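Local structure of enoyl CoA hydratase/isomerase (Crotonase) (Legionella pneumophila subsp. pneumophila, 3I47) at residues T172-Y175 with L179-H182; I123-T128 with L190-K195; L7-I10 with G15-T18. The protein probably acts as an enoyl-CoA hydratase or isomerase of the crotonase family, adding water across, or shifting, the double bond of an unsaturated acyl-CoA. All blocks are in the same frame, centred on the assembly; numbering follows the deposited sequence.

Contact 1 (T172-Y175 with L179-H182)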
ATOM      1  N   THR A 172      11.461  -9.211   9.957  1.00 16.37           N
ATOM      2  CA  THR A 172      11.554 -10.628   9.551  1.00 16.36           C
ATOM      3  C   THR A 172      10.229 -11.376   9.751  1.00 15.40           C
ATOM      4  O   THR A 172       9.796 -12.160   8.885  1.00 16.00           O
ATOM      5  CB  THR A 172      12.707 -11.358  10.272  1.00 17.51           C
ATOM      6  OG1 THR A 172      13.938 -10.711   9.940  1.00 23.83           O
ATOM      7  CG2 THR A 172      12.778 -12.846   9.834  1.00 22.78           C
ATOM      8  N   ARG A 173       9.573 -11.121  10.881  1.00 15.22           N
ATOM      9  CA  ARG A 173       8.271 -11.703  11.145  1.00 15.19           C
ATOM     10  C   ARG A 173       7.209 -11.173  10.178  1.00 14.31           C
ATOM     11  O   ARG A 173       6.392 -11.950   9.669  1.00 15.24           O
ATOM     12  CB  ARG A 173       7.856 -11.462  12.600  1.00 16.12           C
ATOM     13  CG  ARG A 173       6.640 -12.270  12.998  1.00 19.27           C
ATOM     14  CD  ARG A 173       6.880 -13.741  12.627  1.00 17.87           C
ATOM     15  NE  ARG A 173       5.902 -14.644  13.210  1.00 20.02           N
ATOM     16  CZ  ARG A 173       5.414 -15.709  12.580  1.00 18.32           C
ATOM     17  NH1 ARG A 173       5.762 -15.981  11.325  1.00 19.39           N
ATOM     18  NH2 ARG A 173       4.556 -16.496  13.208  1.00 20.04           N
ATOM     19  N   ALA A 174       7.216  -9.863   9.921  1.00 13.91           N
ATOM     20  CA  ALA A 174       6.281  -9.298   8.949  1.00 13.49           C
ATOM     21  C   ALA A 174       6.474  -9.912   7.562  1.00 12.92           C
ATOM     22  O   ALA A 174       5.505 -10.163   6.854  1.00 13.11           O
ATOM     23  CB  ALA A 174       6.396  -7.777   8.897  1.00 14.07           C
ATOM     24  N   TYR A 175       7.725 -10.193   7.219  1.00 13.09           N
ATOM     25  CA  TYR A 175       8.067 -10.845   5.946  1.00 13.24           C
ATOM     26  C   TYR A 175       7.556 -12.287   5.900  1.00 13.52           C
ATOM     27  O   TYR A 175       6.937 -12.701   4.909  1.00 14.09           O
ATOM     28  CB  TYR A 175       9.582 -10.812   5.773  1.00 13.49           C
ATOM     29  CG  TYR A 175      10.112 -11.487   4.542  1.00 14.40           C
ATOM     30  CD1 TYR A 175      10.520 -12.814   4.588  1.00 14.32           C
ATOM     31  CD2 TYR A 175      10.237 -10.795   3.332  1.00 14.01           C
ATOM     32  CE1 TYR A 175      11.036 -13.456   3.452  1.00 15.51           C
ATOM     33  CE2 TYR A 175      10.754 -11.425   2.192  1.00 15.73           C
ATOM     34  CZ  TYR A 175      11.154 -12.755   2.270  1.00 14.37           C
ATOM     35  OH  TYR A 175      11.679 -13.377   1.154  1.00 16.62           O
ATOM     36  N   LEU A 179       3.048  -9.798   5.309  1.00 16.34           N
ATOM     37  CA  LEU A 179       2.668  -8.381   5.419  1.00 15.72           C
ATOM     38  C   LEU A 179       3.615  -7.566   4.552  1.00 15.11           C
ATOM     39  O   LEU A 179       3.186  -6.654   3.830  1.00 15.87           O
ATOM     40  CB  LEU A 179       2.729  -7.902   6.871  1.00 15.68           C
ATOM     41  CG  LEU A 179       2.381  -6.417   7.099  1.00 15.57           C
ATOM     42  CD1 LEU A 179       0.984  -6.117   6.576  1.00 16.04           C
ATOM     43  CD2 LEU A 179       2.489  -6.090   8.580  1.00 16.38           C
ATOM     44  N   VAL A 180       4.904  -7.880   4.646  1.00 13.54           N
ATOM     45  CA  VAL A 180       5.884  -7.285   3.728  1.00 13.40           C
ATOM     46  C   VAL A 180       6.454  -8.375   2.842  1.00 14.41           C
ATOM     47  O   VAL A 180       6.577  -9.541   3.270  1.00 15.04           O
ATOM     48  CB  VAL A 180       7.025  -6.493   4.433  1.00 15.29           C
ATOM     49  CG1 VAL A 180       6.452  -5.453   5.379  1.00 18.20           C
ATOM     50  CG2 VAL A 180       7.965  -7.382   5.143  1.00 18.49           C
ATOM     51  N   GLN A 181       6.798  -7.994   1.614  1.00 14.55           N
ATOM     52  CA  GLN A 181       7.334  -8.955   0.637  1.00 15.46           C
ATOM     53  C   GLN A 181       8.820  -8.805   0.359  1.00 15.27           C
ATOM     54  O   GLN A 181       9.400  -9.637  -0.363  1.00 15.71           O
ATOM     55  CB  GLN A 181       6.567  -8.854  -0.682  1.00 17.39           C
ATOM     56  CG  GLN A 181       5.105  -9.266  -0.614  1.00 20.82           C
ATOM     57  CD  GLN A 181       4.150  -8.091  -0.626  1.00 20.70           C
ATOM     58  OE1 GLN A 181       4.370  -7.088   0.040  1.00 21.61           O
ATOM     59  NE2 GLN A 181       3.069  -8.220  -1.390  1.00 22.23           N
ATOM     60  N   HIS A 182       9.431  -7.747   0.907  1.00 14.61           N
ATOM     61  CA  HIS A 182      10.857  -7.485   0.780  1.00 14.60           C
ATOM     62  C   HIS A 182      11.361  -6.892   2.077  1.00 15.94           C
ATOM     63  O   HIS A 182      10.705  -6.029   2.662  1.00 16.37           O
ATOM     64  CB  HIS A 182      11.131  -6.477  -0.344  1.00 15.72           C
ATOM     65  CG  HIS A 182      10.602  -6.908  -1.672  1.00 15.85           C
ATOM     66  ND1 HIS A 182      11.313  -7.720  -2.527  1.00 17.04           N
ATOM     67  CD2 HIS A 182       9.413  -6.668  -2.277  1.00 16.87           C
ATOM     68  CE1 HIS A 182      10.590  -7.948  -3.611  1.00 16.28           C
ATOM     69  NE2 HIS A 182       9.430  -7.330  -3.480  1.00 16.67           N
TER

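Contact 2 (I123-T128 with L190-K195)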
ATOM      1  N   ILE A 123       2.063  -4.028  -2.243  1.00 13.71           N
ATOM      2  CA  ILE A 123       3.408  -4.480  -1.914  1.00 13.32           C
ATOM      3  C   ILE A 123       3.917  -3.628  -0.764  1.00 13.95           C
ATOM      4  O   ILE A 123       3.707  -2.418  -0.762  1.00 14.68           O
ATOM      5  CB  ILE A 123       4.376  -4.306  -3.104  1.00 14.22           C
ATOM      6  CG1 ILE A 123       3.923  -5.138  -4.314  1.00 15.33           C
ATOM      7  CG2 ILE A 123       5.815  -4.658  -2.700  1.00 15.61           C
ATOM      8  CD1 ILE A 123       4.525  -4.630  -5.646  1.00 14.34           C
ATOM      9  N   ALA A 124       4.573  -4.254   0.209  1.00 13.27           N
ATOM     10  CA  ALA A 124       5.239  -3.505   1.264  1.00 13.29           C
ATOM     11  C   ALA A 124       6.692  -3.949   1.362  1.00 13.37           C
ATOM     12  O   ALA A 124       7.003  -5.147   1.272  1.00 13.94           O
ATOM     13  CB  ALA A 124       4.497  -3.645   2.624  1.00 14.10           C
ATOM     14  N   ILE A 125       7.574  -2.963   1.499  1.00 13.38           N
ATOM     15  CA  ILE A 125       9.007  -3.162   1.577  1.00 13.64           C
ATOM     16  C   ILE A 125       9.432  -2.588   2.919  1.00 14.01           C
ATOM     17  O   ILE A 125       9.118  -1.427   3.218  1.00 14.99           O
ATOM     18  CB  ILE A 125       9.724  -2.383   0.449  1.00 13.92           C
ATOM     19  CG1 ILE A 125       9.264  -2.864  -0.943  1.00 14.33           C
ATOM     20  CG2 ILE A 125      11.258  -2.517   0.597  1.00 14.40           C
ATOM     21  CD1 ILE A 125       9.711  -1.952  -2.111  1.00 15.31           C
ATOM     22  N   ALA A 126      10.117  -3.389   3.733  1.00 13.94           N
ATOM     23  CA  ALA A 126      10.548  -2.946   5.057  1.00 14.33           C
ATOM     24  C   ALA A 126      12.061  -2.947   5.172  1.00 15.00           C
ATOM     25  O   ALA A 126      12.736  -3.808   4.583  1.00 16.30           O
ATOM     26  CB  ALA A 126       9.944  -3.837   6.125  1.00 14.95           C
ATOM     27  N   SER A 127      12.595  -1.987   5.921  1.00 15.34           N
ATOM     28  CA  SER A 127      13.990  -2.047   6.338  1.00 15.19           C
ATOM     29  C   SER A 127      14.115  -3.129   7.419  1.00 15.35           C
ATOM     30  O   SER A 127      13.127  -3.491   8.075  1.00 15.47           O
ATOM     31  CB  SER A 127      14.434  -0.688   6.888  1.00 16.56           C
ATOM     32  OG  SER A 127      13.630  -0.363   7.995  1.00 24.78           O
ATOM     33  N   THR A 128      15.322  -3.657   7.597  1.00 16.41           N
ATOM     34  CA  THR A 128      15.530  -4.747   8.557  1.00 17.55           C
ATOM     35  C   THR A 128      15.154  -4.331   9.982  1.00 18.97           C
ATOM     36  O   THR A 128      14.764  -5.177  10.795  1.00 20.16           O
ATOM     37  CB  THR A 128      16.992  -5.254   8.537  1.00 18.79           C
ATOM     38  OG1 THR A 128      17.880  -4.173   8.822  1.00 27.72           O
ATOM     39  CG2 THR A 128      17.340  -5.837   7.175  1.00 27.01           C
ATOM     40  N   LEU A 190      15.381   3.401   0.634  1.00 14.41           N
ATOM     41  CA  LEU A 190      14.891   4.303  -0.404  1.00 15.35           C
ATOM     42  C   LEU A 190      15.388   3.896  -1.787  1.00 14.91           C
ATOM     43  O   LEU A 190      14.599   3.757  -2.727  1.00 14.52           O
ATOM     44  CB  LEU A 190      15.307   5.754  -0.093  1.00 16.66           C
ATOM     45  CG  LEU A 190      14.867   6.800  -1.125  1.00 19.85           C
ATOM     46  CD1 LEU A 190      13.354   6.845  -1.264  1.00 17.92           C
ATOM     47  CD2 LEU A 190      15.407   8.192  -0.743  1.00 18.05           C
ATOM     48  N   GLU A 191      16.693   3.665  -1.902  1.00 14.91           N
ATOM     49  CA  GLU A 191      17.284   3.302  -3.188  1.00 14.87           C
ATOM     50  C   GLU A 191      16.659   2.017  -3.735  1.00 14.37           C
ATOM     51  O   GLU A 191      16.296   1.945  -4.912  1.00 14.86           O
ATOM     52  CB  GLU A 191      18.805   3.157  -3.067  1.00 15.36           C
ATOM     53  CG  GLU A 191      19.534   4.492  -2.830  1.00 20.29           C
ATOM     54  CD  GLU A 191      19.607   4.939  -1.360  1.00 16.84           C
ATOM     55  OE1 GLU A 191      20.430   5.840  -1.101  1.00 22.17           O
ATOM     56  OE2 GLU A 191      18.877   4.441  -0.458  1.00 19.47           O
ATOM     57  N   PHE A 192      16.512   1.007  -2.878  1.00 13.57           N
ATOM     58  CA  PHE A 192      15.859  -0.243  -3.288  1.00 13.89           C
ATOM     59  C   PHE A 192      14.432   0.007  -3.802  1.00 13.29           C
ATOM     60  O   PHE A 192      14.026  -0.487  -4.857  1.00 14.03           O
ATOM     61  CB  PHE A 192      15.816  -1.242  -2.116  1.00 15.45           C
ATOM     62  CG  PHE A 192      15.140  -2.539  -2.456  1.00 14.85           C
ATOM     63  CD1 PHE A 192      13.749  -2.683  -2.355  1.00 15.65           C
ATOM     64  CD2 PHE A 192      15.891  -3.625  -2.906  1.00 16.18           C
ATOM     65  CE1 PHE A 192      13.115  -3.896  -2.700  1.00 14.93           C
ATOM     66  CE2 PHE A 192      15.280  -4.838  -3.235  1.00 15.47           C
ATOM     67  CZ  PHE A 192      13.884  -4.979  -3.138  1.00 16.45           C
ATOM     68  N   THR A 193      13.671   0.772  -3.026  1.00 12.88           N
ATOM     69  CA  THR A 193      12.275   1.027  -3.329  1.00 13.22           C
ATOM     70  C   THR A 193      12.107   1.793  -4.637  1.00 14.33           C
ATOM     71  O   THR A 193      11.261   1.435  -5.457  1.00 14.22           O
ATOM     72  CB  THR A 193      11.617   1.791  -2.164  1.00 12.94           C
ATOM     73  OG1 THR A 193      11.651   0.953  -1.009  1.00 13.99           O
ATOM     74  CG2 THR A 193      10.167   2.125  -2.490  1.00 13.85           C
ATOM     75  N   LEU A 194      12.909   2.832  -4.843  1.00 15.56           N
ATOM     76  CA  LEU A 194      12.814   3.609  -6.081  1.00 16.73           C
ATOM     77  C   LEU A 194      13.127   2.762  -7.315  1.00 16.93           C
ATOM     78  O   LEU A 194      12.440   2.851  -8.335  1.00 17.54           O
ATOM     79  CB  LEU A 194      13.736   4.826  -6.043  1.00 17.73           C
ATOM     80  CG  LEU A 194      13.391   5.917  -5.032  1.00 19.60           C
ATOM     81  CD1 LEU A 194      14.417   7.042  -5.125  1.00 19.24           C
ATOM     82  CD2 LEU A 194      11.978   6.453  -5.254  1.00 19.31           C
ATOM     83  N   LYS A 195      14.140   1.912  -7.207  1.00 16.61           N
ATOM     84  CA  LYS A 195      14.512   1.045  -8.319  1.00 17.37           C
ATOM     85  C   LYS A 195      13.444   0.003  -8.604  1.00 16.93           C
ATOM     86  O   LYS A 195      13.139  -0.288  -9.766  1.00 18.49           O
ATOM     87  CB  LYS A 195      15.851   0.368  -8.052  1.00 19.13           C
ATOM     88  CG  LYS A 195      17.013   1.313  -8.222  1.00 30.18           C
ATOM     89  CD  LYS A 195      18.271   0.565  -8.550  1.00 22.47           C
ATOM     90  CE  LYS A 195      19.419   1.524  -8.691  1.00 30.29           C
ATOM     91  NZ  LYS A 195      20.703   0.786  -8.721  1.00 24.02           N
TER

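Contact 3 (L7-I10 with G15-T18)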
ATOM      1  N   LEU A   7       4.569  15.358   1.679  1.00 17.02           N
ATOM      2  CA  LEU A   7       5.205  15.749   0.441  1.00 16.93           C
ATOM      3  C   LEU A   7       4.687  14.904  -0.711  1.00 17.17           C
ATOM      4  O   LEU A   7       4.293  13.757  -0.518  1.00 17.30           O
ATOM      5  CB  LEU A   7       6.730  15.633   0.553  1.00 17.28           C
ATOM      6  CG  LEU A   7       7.380  16.356   1.736  1.00 16.20           C
ATOM      7  CD1 LEU A   7       8.857  15.998   1.843  1.00 18.56           C
ATOM      8  CD2 LEU A   7       7.184  17.873   1.652  1.00 18.71           C
ATOM      9  N   TYR A   8       4.648  15.489  -1.897  1.00 17.93           N
ATOM     10  CA  TYR A   8       4.193  14.767  -3.085  1.00 19.02           C
ATOM     11  C   TYR A   8       5.031  15.166  -4.280  1.00 20.10           C
ATOM     12  O   TYR A   8       5.132  16.354  -4.605  1.00 20.62           O
ATOM     13  CB  TYR A   8       2.706  15.045  -3.330  1.00 20.01           C
ATOM     14  CG  TYR A   8       2.126  14.372  -4.548  1.00 25.50           C
ATOM     15  CD1 TYR A   8       2.258  12.994  -4.735  1.00 21.24           C
ATOM     16  CD2 TYR A   8       1.433  15.114  -5.510  1.00 21.76           C
ATOM     17  CE1 TYR A   8       1.730  12.370  -5.863  1.00 25.92           C
ATOM     18  CE2 TYR A   8       0.895  14.503  -6.633  1.00 26.01           C
ATOM     19  CZ  TYR A   8       1.049  13.135  -6.804  1.00 22.15           C
ATOM     20  OH  TYR A   8       0.508  12.533  -7.915  1.00 26.78           O
ATOM     21  N   GLU A   9       5.649  14.179  -4.928  1.00 20.53           N
ATOM     22  CA  GLU A   9       6.418  14.429  -6.149  1.00 21.87           C
ATOM     23  C   GLU A   9       6.350  13.231  -7.084  1.00 21.78           C
ATOM     24  O   GLU A   9       6.067  12.115  -6.646  1.00 21.00           O
ATOM     25  CB  GLU A   9       7.875  14.804  -5.842  1.00 24.15           C
ATOM     26  CG  GLU A   9       8.793  13.664  -5.409  1.00 41.35           C
ATOM     27  CD  GLU A   9      10.262  14.081  -5.367  1.00 26.11           C
ATOM     28  OE1 GLU A   9      10.751  14.682  -6.350  1.00 41.72           O
ATOM     29  OE2 GLU A   9      10.935  13.800  -4.351  1.00 41.79           O
ATOM     30  N   ILE A  10       6.595  13.486  -8.366  1.00 22.53           N
ATOM     31  CA  ILE A  10       6.632  12.438  -9.386  1.00 23.79           C
ATOM     32  C   ILE A  10       8.049  12.317  -9.946  1.00 24.78           C
ATOM     33  O   ILE A  10       8.651  13.325 -10.338  1.00 25.09           O
ATOM     34  CB  ILE A  10       5.623  12.725 -10.524  1.00 24.35           C
ATOM     35  CG1 ILE A  10       4.198  12.812  -9.968  1.00 23.98           C
ATOM     36  CG2 ILE A  10       5.712  11.658 -11.628  1.00 23.48           C
ATOM     37  CD1 ILE A  10       3.222  13.511 -10.892  1.00 25.74           C
ATOM     38  N   GLY A  15       4.722   8.066  -8.547  1.00 15.26           N
ATOM     39  CA  GLY A  15       4.207   9.109  -7.645  1.00 15.57           C
ATOM     40  C   GLY A  15       4.613   8.763  -6.231  1.00 16.15           C
ATOM     41  O   GLY A  15       4.370   7.648  -5.775  1.00 17.01           O
ATOM     42  N   LEU A  16       5.250   9.710  -5.549  1.00 16.18           N
ATOM     43  CA  LEU A  16       5.799   9.470  -4.216  1.00 16.97           C
ATOM     44  C   LEU A  16       5.090  10.347  -3.195  1.00 16.38           C
ATOM     45  O   LEU A  16       5.157  11.575  -3.288  1.00 17.75           O
ATOM     46  CB  LEU A  16       7.296   9.797  -4.216  1.00 18.39           C
ATOM     47  CG  LEU A  16       8.191   9.051  -5.210  1.00 22.90           C
ATOM     48  CD1 LEU A  16       9.495   9.795  -5.406  1.00 19.95           C
ATOM     49  CD2 LEU A  16       8.457   7.668  -4.695  1.00 19.06           C
ATOM     50  N   LEU A  17       4.382   9.722  -2.254  1.00 14.57           N
ATOM     51  CA  LEU A  17       3.766  10.442  -1.131  1.00 15.02           C
ATOM     52  C   LEU A  17       4.640  10.189   0.070  1.00 14.53           C
ATOM     53  O   LEU A  17       4.850   9.031   0.438  1.00 14.53           O
ATOM     54  CB  LEU A  17       2.349   9.930  -0.850  1.00 17.00           C
ATOM     55  CG  LEU A  17       1.142  10.324  -1.710  1.00 19.07           C
ATOM     56  CD1 LEU A  17       1.154   9.658  -3.081  1.00 18.77           C
ATOM     57  CD2 LEU A  17      -0.127   9.968  -0.956  1.00 18.57           C
ATOM     58  N   THR A  18       5.156  11.254   0.681  1.00 13.35           N
ATOM     59  CA  THR A  18       6.051  11.109   1.829  1.00 13.59           C
ATOM     60  C   THR A  18       5.500  11.773   3.092  1.00 13.38           C
ATOM     61  O   THR A  18       5.385  13.001   3.159  1.00 13.74           O
ATOM     62  CB  THR A  18       7.457  11.672   1.503  1.00 13.45           C
ATOM     63  OG1 THR A  18       7.938  11.065   0.298  1.00 14.24           O
ATOM     64  CG2 THR A  18       8.437  11.382   2.629  1.00 14.88           C
TER

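Contact 1 (T172-Y175 with L179-H182)
Tyr175, Ala174 and Val180 carry this contact, in which the chain leaving a short helix folds back against that helix's last turn. The carbonyl of Ala174 collects two amides: Val180 N donates to Ala174 O at 3.2 Å in a nearly straight bond (169°), although it stands above the carbonyl plane, while Leu179 N makes a closer but bent and weak bond to the same oxygen. A second tie follows one residue on, where Tyr175 CA sends its hydrogen almost straight at Val180 O (3.3 Å).

Around these backbone bonds the side chains close in. Ala174 CB meets both Val180 CG2, at 4.1 Å, and Leu179 CB. With CG1 anti to the carbonyl carbon (chi1 -53°), Val180 CG2 falls between N and C and reaches Tyr175 CB at 3.8 Å. CG anti to the backbone N (chi1 178°) lays the Tyr175 ring along the departing chain, bringing CE2 within 3.4 Å of Gln181 O; Gln181 O and His182 N both sit at the ring's edge.

Phe132 backs Ala174, Leu179 and Val180, and the side-chain amide of Gln181 bonds to Ala124 N and Asp122 O. The arrangement is typical of a helix C-terminus, with a carbonyl of the last turn taken up by amides of the following loop, here leading from helix 171-176 into edge strand 182-184 of the crotonase-fold sheet.

Contact 2 (I123-T128 with L190-K195)
Strand 123-127 and helix 189-201 approach most closely at Ile125 and Thr193, whose CA atoms lie 7.2 Å apart, with no hydrogen bond between the two segments, so side chains alone bridge the gap. Ile125 points from the strand toward the helix and meets two successive residues there. Its CG2 lies 3.9 Å from Phe192 CD1, and its CD1 reaches the edge of the same ring, in plane, 4.0 Å from CE1. Having CG anti to the backbone N (chi1 179°), Phe192 extends its ring toward the strand. This is helix-on-sheet packing within the crotonase fold: the helix lies against one face of the mixed sheet, and Met105 of neighbouring strand 102-106 touches Thr193 and Leu190. The same two branches of Ile125, CG2 and CD1, also meet Thr193: Ile125 CD1 is 3.7 Å from Thr193 OG1 and 4.1 Å from Thr193 CG2. That hydroxyl is hydrogen-bonded to Leu189 O, one turn back in its own helix, so a buried polar atom can sit against a hydrocarbon branch with its bonding need met. His182 and Val184 of strand 182-184 pack on both Ile125 and Phe192.

Contact 3 (L7-I10 with G15-T18)
Leu7 and Thr18 open an antiparallel ladder that Glu9 and Leu16 continue, each pair joined by two backbone hydrogen bonds. Leu7 N gives to Thr18 O and Thr18 N to Leu7 O, both at 2.9 Å. In the second pair Leu16 N donates to Glu9 O (2.8 Å) and Glu9 N to Leu16 O. Between them Tyr8 and Leu17 form a non-hydrogen-bonded pair.

On the side of the sheet that carries Tyr8 and Leu17, the ring and the Leu17 side chain pass at a slant: Leu17 CD1 lies 3.9 Å from both CD1 and CE1 of Tyr8. CG anti to the backbone N (chi1 179°) turns the Tyr8 ring to the neighbouring strand, with CD1 3.5 Å from Leu16 O. On the other side Glu9 and Leu16 lie alongside, Glu9 CG meeting Leu16 CD1 at 3.9 Å.

Farther out, Arg39 and Ala43 of helix 30-45 pack on Tyr8. Strand 51-56 bonds to the other edge of 14-19, and its Lys55 NZ holds Thr18 OG1. The chemistry is thus uneven: backbone amides and carbonyls fix the hairpin's register, while side chains across it add mainly apolar contacts and no hydrogen bond.

How the contacts relate
From the N terminus, contact 3 closes first, a tight hairpin with four residues between its segments that forms one margin of the six-stranded sheet. The chain then builds the sheet strand by strand across to 123-127, where contact 2 opens; it closes 61 residues later, laying helix 189-201 on the sheet. Contact 1 falls wholly within that excursion, with three residues between its segments, and ties helix 171-176 to the approach to strand 182-184, ending as that strand begins. Contacts 1 and 2 touch directly, His182 O meeting the amide of Ala126. Contacts 2 and 3 touch where Leu194 packs on Leu16, whereas contacts 1 and 3 stay about 15 Å apart at their nearest atoms.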